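Local coordinates for protein glucokinase (Streptomyces griseus, PDB 3VGL) that binds glucose together with an ATP analogue and probably transfers the terminal phosphate of ATP to glucose, giving glucose 6-phosphate, at residues A[188-193]-A[210-214]; A[253-259]-A[290-295]. All coordinates share one frame; numbering follows the deposited sequence.

How the interactions relate
Interaction 2 belongs to the core of the fold and interaction 1 to its partly buried periphery; their centres lie 29 Å apart, their nearest atoms about 15 Å, and they share no helix or strand. In 253-259 with 290-295, two parallel strands of a beta-alpha-beta unit are joined by five backbone hydrogen bonds, and apolar side chains pack on the sheet. In 188-193 with 210-214, a helix meets a turn through aliphatic side chains, and one weak lysine-to-carbonyl bond is the polar link. Helix 227-251 touches both, meeting Ala-188 and Arg-191 in the first and Phe-256 and Val-292 in the second.

Interaction 1 (A[188-193]-A[210-214]); sequences AKQRAN and VDGIE
Lys-189 CE, on helix 181-194, passes the peptide carbonyls of the turn 210-213, 3.4 Å from both Val-210 O and Ile-213 O. CG is anti to the carbonyl carbon (chi1 -70°) and the chain is extended beyond it, which carries NZ to Asp-211 O for a weak hydrogen bond of 3.4 Å. The Asp-211 carboxylate stays apart, OD2 lying 5.0 Å from NZ, so its charge probably adds only a modest attraction. Nearer the helix the contact is aliphatic. Lys-189 CB meets Val-210 CG1 at 3.7 Å, and Val-210 CG2 lies against the backbone of Asn-193. Ile-213 points at the helix, where its CD1 reaches Ala-192 CB at 3.6 Å and its CG2 faces Ala-188 CB; these two alanines stand one helical turn apart. With an alanine in place of Lys-189 the CB contact to Val-210 CG1 would stay, but the methylenes beside Val-210 O and Ile-213 would be gone, which would probably open a gap along the turn and leave Asp-211 O without its weak ammonium partner. Ile-218 of helix 215-223 touches both Ala-188 and Ile-213, extending the apolar packing, while Arg-191, which takes no part in the contact with the loop, forms a salt bridge with Asp-231 of helix 227-251. Val-210 to Ile-213 form a type I beta turn, closed by Ile-213 N to Val-210 O at 3.1 Å. In the helical part of this ROK kinase, this turn packs on the side of helix 181-194 and leads into Glu-214, the N-cap of helix 215-223.

Interaction 2 (A[253-259]-A[290-295]); sequences PSAFIVG and AQVLAA
Ser-254 O is gripped twice: Gln-291 N donates to it at 3.0 Å, and a water donates at 2.7 Å. The same water accepts from Gln-291 NE2, so the glutamine holds this carbonyl directly and through the water. From there the chains run parallel, their axes 24° apart, and the bonds alternate as in a regular parallel sheet: Phe-256 N to Gln-291 O, Leu-293 N to Phe-256 O, Val-258 N to Leu-293 O. The first of these is 2.8 Å long and nearly straight (174° at the hydrogen). The last bond, from Ala-295 N to Val-258 O, comes from above the carbonyl plane, as the second chain leaves the strand. With CG anti to its carbonyl carbon (chi1 -67°), the Phe-256 ring lies on the side of its own backbone N, where Ala-290 CB approaches CD2 obliquely at 3.8 Å and Pro-253 CG lies 3.5 Å above one face, toward the rim. Beyond the ring, Val-258 CG2 meets Val-292 CG1. On the other sheet face, Ala-255 CB touches Leu-293 CD1, and Ile-257 CG2 comes within 3.6 Å of Ala-295 CA. The pair forms the two ends of a beta-alpha-beta unit, consistent with the actin-like ATPase fold of the ROK family. Strand 125-130 bonds to the far side of 255-259, pairing Ile-257 with Ile-126 and Ile-128. The Phe-256 and Val-292 face is covered by helices 267-280 and 227-251, through Phe-277, Leu-270 and Leu-244, whereas Ile-257 and Leu-293 pack on Ala-118 of a loop across the sheet.

Interaction 1 (A[188-193]-A[210-214])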
ATOM      1  N   ALA A 188      12.271  13.263 -10.623  1.00 18.53           N
ATOM      2  CA  ALA A 188      12.872  13.729 -11.877  1.00 19.44           C
ATOM      3  C   ALA A 188      14.018  12.850 -12.328  1.00 20.65           C
ATOM      4  O   ALA A 188      14.169  12.610 -13.528  1.00 20.30           O
ATOM      5  CB  ALA A 188      13.314  15.149 -11.745  1.00 19.99           C
ATOM      6  N   LYS A 189      14.833  12.382 -11.385  1.00 20.20           N
ATOM      7  CA  LYS A 189      15.932  11.488 -11.748  1.00 22.15           C
ATOM      8  C   LYS A 189      15.428  10.141 -12.261  1.00 22.96           C
ATOM      9  O   LYS A 189      15.992   9.603 -13.215  1.00 24.24           O
ATOM     10  CB  LYS A 189      16.926  11.308 -10.599  1.00 21.12           C
ATOM     11  CG  LYS A 189      17.751  12.563 -10.316  1.00 23.79           C
ATOM     12  CD  LYS A 189      18.752  12.363  -9.187  1.00 26.56           C
ATOM     13  CE  LYS A 189      19.626  13.609  -9.036  1.00 29.35           C
ATOM     14  NZ  LYS A 189      20.678  13.470  -7.990  1.00 31.33           N
ATOM     15  N   GLN A 190      14.381   9.605 -11.628  1.00 23.19           N
ATOM     16  CA  GLN A 190      13.703   8.393 -12.117  1.00 24.31           C
ATOM     17  C   GLN A 190      13.246   8.576 -13.565  1.00 24.49           C
ATOM     18  O   GLN A 190      13.486   7.711 -14.416  1.00 25.38           O
ATOM     19  CB  GLN A 190      12.472   8.042 -11.263  1.00 24.54           C
ATOM     20  CG  GLN A 190      12.735   7.398  -9.896  1.00 29.07           C
ATOM     21  CD  GLN A 190      11.441   7.064  -9.101  1.00 33.66           C
ATOM     22  OE1 GLN A 190      10.350   7.600  -9.364  1.00 32.29           O
ATOM     23  NE2 GLN A 190      11.579   6.190  -8.104  1.00 37.12           N
ATOM     24  N   ARG A 191      12.597   9.704 -13.840  1.00 23.42           N
ATOM     25  CA  ARG A 191      11.973   9.937 -15.137  1.00 24.76           C
ATOM     26  C   ARG A 191      12.993  10.290 -16.205  1.00 26.23           C
ATOM     27  O   ARG A 191      12.854   9.873 -17.366  1.00 27.76           O
ATOM     28  CB  ARG A 191      10.869  10.992 -15.031  1.00 24.05           C
ATOM     29  CG  ARG A 191       9.633  10.457 -14.312  1.00 22.97           C
ATOM     30  CD  ARG A 191       8.805  11.533 -13.625  1.00 24.12           C
ATOM     31  NE  ARG A 191       7.635  10.957 -12.930  1.00 22.34           N
ATOM     32  CZ  ARG A 191       7.717  10.200 -11.833  1.00 23.73           C
ATOM     33  NH1 ARG A 191       8.891   9.917 -11.287  1.00 21.28           N
ATOM     34  NH2 ARG A 191       6.613   9.696 -11.278  1.00 27.63           N
ATOM     35  N   ALA A 192      14.020  11.046 -15.824  1.00 26.18           N
ATOM     36  CA  ALA A 192      15.085  11.390 -16.777  1.00 28.00           C
ATOM     37  C   ALA A 192      15.925  10.163 -17.131  1.00 29.08           C
ATOM     38  O   ALA A 192      16.408  10.039 -18.273  1.00 30.87           O
ATOM     39  CB  ALA A 192      15.963  12.510 -16.237  1.00 27.36           C
ATOM     40  N   ASN A 193      16.092   9.256 -16.167  1.00 29.28           N
ATOM     41  CA  ASN A 193      16.791   8.008 -16.434  1.00 30.77           C
ATOM     42  C   ASN A 193      16.003   7.095 -17.376  1.00 31.28           C
ATOM     43  O   ASN A 193      16.587   6.464 -18.260  1.00 32.01           O
ATOM     44  CB  ASN A 193      17.162   7.261 -15.156  1.00 30.87           C
ATOM     45  CG  ASN A 193      17.886   5.962 -15.451  1.00 34.06           C
ATOM     46  OD1 ASN A 193      19.019   5.972 -15.936  1.00 37.66           O
ATOM     47  ND2 ASN A 193      17.216   4.838 -15.204  1.00 36.73           N
ATOM     48  N   VAL A 210      22.007  12.580 -15.332  1.00 34.41           N
ATOM     49  CA  VAL A 210      20.920  12.386 -14.363  1.00 33.25           C
ATOM     50  C   VAL A 210      21.376  12.795 -12.959  1.00 33.19           C
ATOM     51  O   VAL A 210      20.648  13.486 -12.240  1.00 31.84           O
ATOM     52  CB  VAL A 210      20.418  10.919 -14.368  1.00 32.82           C
ATOM     53  CG1 VAL A 210      19.464  10.650 -13.198  1.00 31.14           C
ATOM     54  CG2 VAL A 210      19.724  10.607 -15.688  1.00 33.31           C
ATOM     55  N   ASP A 211      22.591  12.383 -12.592  1.00 34.29           N
ATOM     56  CA  ASP A 211      23.149  12.657 -11.271  1.00 34.75           C
ATOM     57  C   ASP A 211      23.291  14.153 -10.996  1.00 34.06           C
ATOM     58  O   ASP A 211      23.283  14.579  -9.832  1.00 33.60           O
ATOM     59  CB  ASP A 211      24.514  11.993 -11.132  1.00 36.62           C
ATOM     60  CG  ASP A 211      24.738  11.419  -9.754  1.00 39.65           C
ATOM     61  OD1 ASP A 211      25.403  12.087  -8.930  1.00 43.27           O
ATOM     62  OD2 ASP A 211      24.230  10.302  -9.494  1.00 44.19           O
ATOM     63  N   GLY A 212      23.421  14.936 -12.066  1.00 33.63           N
ATOM     64  CA  GLY A 212      23.578  16.391 -11.969  1.00 32.68           C
ATOM     65  C   GLY A 212      22.277  17.182 -11.887  1.00 30.98           C
ATOM     66  O   GLY A 212      22.299  18.413 -11.826  1.00 30.80           O
ATOM     67  N   ILE A 213      21.139  16.487 -11.882  1.00 30.01           N
ATOM     68  CA  ILE A 213      19.839  17.165 -11.759  1.00 28.73           C
ATOM     69  C   ILE A 213      19.673  17.740 -10.353  1.00 27.69           C
ATOM     70  O   ILE A 213      19.794  17.006  -9.373  1.00 27.32           O
ATOM     71  CB  ILE A 213      18.649  16.211 -12.057  1.00 27.80           C
ATOM     72  CG1 ILE A 213      18.642  15.793 -13.533  1.00 28.17           C
ATOM     73  CG2 ILE A 213      17.303  16.873 -11.682  1.00 27.34           C
ATOM     74  CD1 ILE A 213      17.736  14.567 -13.831  1.00 26.52           C
ATOM     75  N   GLU A 214      19.413  19.047 -10.274  1.00 27.36           N
ATOM     76  CA  GLU A 214      19.151  19.729  -9.001  1.00 26.40           C
ATOM     77  C   GLU A 214      17.720  20.264  -8.954  1.00 25.19           C
ATOM     78  O   GLU A 214      17.117  20.526  -9.994  1.00 24.69           O
ATOM     79  CB  GLU A 214      20.150  20.869  -8.788  1.00 27.51           C
ATOM     80  CG  GLU A 214      21.580  20.389  -8.586  1.00 30.35           C
ATOM     81  CD  GLU A 214      22.595  21.509  -8.623  1.00 34.57           C
ATOM     82  OE1 GLU A 214      23.783  21.206  -8.879  1.00 37.06           O
ATOM     83  OE2 GLU A 214      22.214  22.686  -8.413  1.00 36.28           O
TER

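Interaction 2 (A[253-259]-A[290-295])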
ATOM      1  N   PRO A 253      -8.901  23.640   8.347  1.00 16.70           N
ATOM      2  CA  PRO A 253      -8.518  25.061   8.465  1.00 17.20           C
ATOM      3  C   PRO A 253      -9.171  25.889   7.355  1.00 17.75           C
ATOM      4  O   PRO A 253      -9.722  25.327   6.410  1.00 17.59           O
ATOM      5  CB  PRO A 253      -7.011  25.015   8.256  1.00 16.85           C
ATOM      6  CG  PRO A 253      -6.867  23.933   7.213  1.00 15.66           C
ATOM      7  CD  PRO A 253      -7.859  22.857   7.637  1.00 15.51           C
ATOM      8  N   SER A 254      -9.083  27.216   7.450  1.00 18.85           N
ATOM      9  CA  SER A 254      -9.552  28.056   6.357  1.00 19.96           C
ATOM     10  C   SER A 254      -8.539  28.064   5.203  1.00 19.23           C
ATOM     11  O   SER A 254      -8.916  28.271   4.044  1.00 20.44           O
ATOM     12  CB  SER A 254      -9.806  29.479   6.852  1.00 20.44           C
ATOM     13  OG  SER A 254      -8.650  30.003   7.473  1.00 21.80           O
ATOM     14  N   ALA A 255      -7.268  27.843   5.530  1.00 18.69           N
ATOM     15  CA  ALA A 255      -6.224  27.831   4.520  1.00 17.85           C
ATOM     16  C   ALA A 255      -5.090  26.881   4.856  1.00 16.70           C
ATOM     17  O   ALA A 255      -4.717  26.722   6.034  1.00 16.66           O
ATOM     18  CB  ALA A 255      -5.667  29.251   4.329  1.00 18.07           C
ATOM     19  N   PHE A 256      -4.555  26.288   3.794  1.00 15.95           N
ATOM     20  CA  PHE A 256      -3.247  25.631   3.787  1.00 15.14           C
ATOM     21  C   PHE A 256      -2.236  26.547   3.144  1.00 15.62           C
ATOM     22  O   PHE A 256      -2.531  27.184   2.127  1.00 17.62           O
ATOM     23  CB  PHE A 256      -3.304  24.317   3.009  1.00 14.83           C
ATOM     24  CG  PHE A 256      -4.155  23.289   3.672  1.00 13.82           C
ATOM     25  CD1 PHE A 256      -3.693  22.660   4.816  1.00 13.99           C
ATOM     26  CD2 PHE A 256      -5.450  23.014   3.213  1.00 14.21           C
ATOM     27  CE1 PHE A 256      -4.490  21.733   5.491  1.00 14.53           C
ATOM     28  CE2 PHE A 256      -6.255  22.045   3.886  1.00 15.41           C
ATOM     29  CZ  PHE A 256      -5.763  21.428   5.021  1.00 16.88           C
ATOM     30  N   ILE A 257      -1.057  26.617   3.756  1.00 15.28           N
ATOM     31  CA  ILE A 257       0.024  27.479   3.252  1.00 15.43           C
ATOM     32  C   ILE A 257       1.215  26.580   3.006  1.00 15.48           C
ATOM     33  O   ILE A 257       1.670  25.883   3.922  1.00 16.07           O
ATOM     34  CB  ILE A 257       0.363  28.608   4.237  1.00 16.08           C
ATOM     35  CG1 ILE A 257      -0.898  29.417   4.571  1.00 19.03           C
ATOM     36  CG2 ILE A 257       1.453  29.507   3.655  1.00 16.71           C
ATOM     37  CD1 ILE A 257      -0.736  30.393   5.728  1.00 23.13           C
ATOM     38  N   VAL A 258       1.691  26.580   1.766  1.00 14.58           N
ATOM     39  CA  VAL A 258       2.800  25.709   1.357  1.00 14.31           C
ATOM     40  C   VAL A 258       4.070  26.531   1.283  1.00 13.96           C
ATOM     41  O   VAL A 258       4.147  27.493   0.501  1.00 16.39           O
ATOM     42  CB  VAL A 258       2.504  25.053  -0.015  1.00 14.95           C
ATOM     43  CG1 VAL A 258       3.642  24.104  -0.390  1.00 15.37           C
ATOM     44  CG2 VAL A 258       1.201  24.250   0.055  1.00 15.63           C
ATOM     45  N   GLY A 259       5.052  26.151   2.117  1.00 14.00           N
ATOM     46  CA  GLY A 259       6.339  26.858   2.182  1.00 13.64           C
ATOM     47  C   GLY A 259       7.467  25.902   1.816  1.00 14.07           C
ATOM     48  O   GLY A 259       7.266  24.907   1.092  1.00 13.42           O
ATOM     49  N   ALA A 290     -10.819  24.431   1.826  1.00 18.07           N
ATOM     50  CA  ALA A 290      -9.833  25.426   2.246  1.00 17.95           C
ATOM     51  C   ALA A 290      -9.145  26.031   1.042  1.00 17.68           C
ATOM     52  O   ALA A 290      -9.119  25.431  -0.038  1.00 18.05           O
ATOM     53  CB  ALA A 290      -8.788  24.750   3.116  1.00 17.67           C
ATOM     54  N   GLN A 291      -8.586  27.225   1.232  1.00 18.35           N
ATOM     55  CA  GLN A 291      -7.653  27.789   0.271  1.00 18.25           C
ATOM     56  C   GLN A 291      -6.341  27.020   0.370  1.00 17.52           C
ATOM     57  O   GLN A 291      -6.000  26.465   1.433  1.00 17.96           O
ATOM     58  CB  GLN A 291      -7.380  29.258   0.572  1.00 19.17           C
ATOM     59  CG  GLN A 291      -8.642  30.109   0.438  1.00 21.44           C
ATOM     60  CD  GLN A 291      -8.385  31.528   0.851  1.00 24.47           C
ATOM     61  OE1 GLN A 291      -7.591  32.214   0.237  1.00 27.75           O
ATOM     62  NE2 GLN A 291      -9.061  31.974   1.905  1.00 30.02           N
ATOM     63  N   VAL A 292      -5.633  26.983  -0.751  1.00 17.38           N
ATOM     64  CA  VAL A 292      -4.280  26.419  -0.798  1.00 16.23           C
ATOM     65  C   VAL A 292      -3.401  27.518  -1.366  1.00 17.36           C
ATOM     66  O   VAL A 292      -3.557  27.910  -2.527  1.00 19.26           O
ATOM     67  CB  VAL A 292      -4.191  25.146  -1.678  1.00 15.35           C
ATOM     68  CG1 VAL A 292      -2.748  24.610  -1.661  1.00 15.74           C
ATOM     69  CG2 VAL A 292      -5.124  24.049  -1.151  1.00 15.59           C
ATOM     70  N   LEU A 293      -2.487  28.007  -0.537  1.00 16.90           N
ATOM     71  CA  LEU A 293      -1.729  29.232  -0.852  1.00 18.17           C
ATOM     72  C   LEU A 293      -0.240  29.026  -0.760  1.00 18.19           C
ATOM     73  O   LEU A 293       0.240  28.298   0.108  1.00 17.68           O
ATOM     74  CB  LEU A 293      -2.112  30.366   0.107  1.00 18.39           C
ATOM     75  CG  LEU A 293      -3.608  30.692   0.188  1.00 20.99           C
ATOM     76  CD1 LEU A 293      -3.865  31.660   1.331  1.00 22.40           C
ATOM     77  CD2 LEU A 293      -4.101  31.253  -1.135  1.00 23.65           C
ATOM     78  N   ALA A 294       0.511  29.682  -1.642  1.00 18.58           N
ATOM     79  CA  ALA A 294       1.957  29.736  -1.473  1.00 19.24           C
ATOM     80  C   ALA A 294       2.293  30.613  -0.274  1.00 19.01           C
ATOM     81  O   ALA A 294       1.636  31.639  -0.040  1.00 19.68           O
ATOM     82  CB  ALA A 294       2.607  30.322  -2.721  1.00 20.30           C
ATOM     83  N   ALA A 295       3.316  30.214   0.479  1.00 18.30           N
ATOM     84  CA  ALA A 295       3.909  31.092   1.475  1.00 18.20           C
ATOM     85  C   ALA A 295       4.306  32.400   0.793  1.00 19.29           C
ATOM     86  O   ALA A 295       5.058  32.406  -0.184  1.00 19.95           O
ATOM     87  CB  ALA A 295       5.141  30.419   2.112  1.00 17.78           C
TER
HETATM   88  O   HOH W   1     -10.784  30.063   3.464  1.00 22.63           O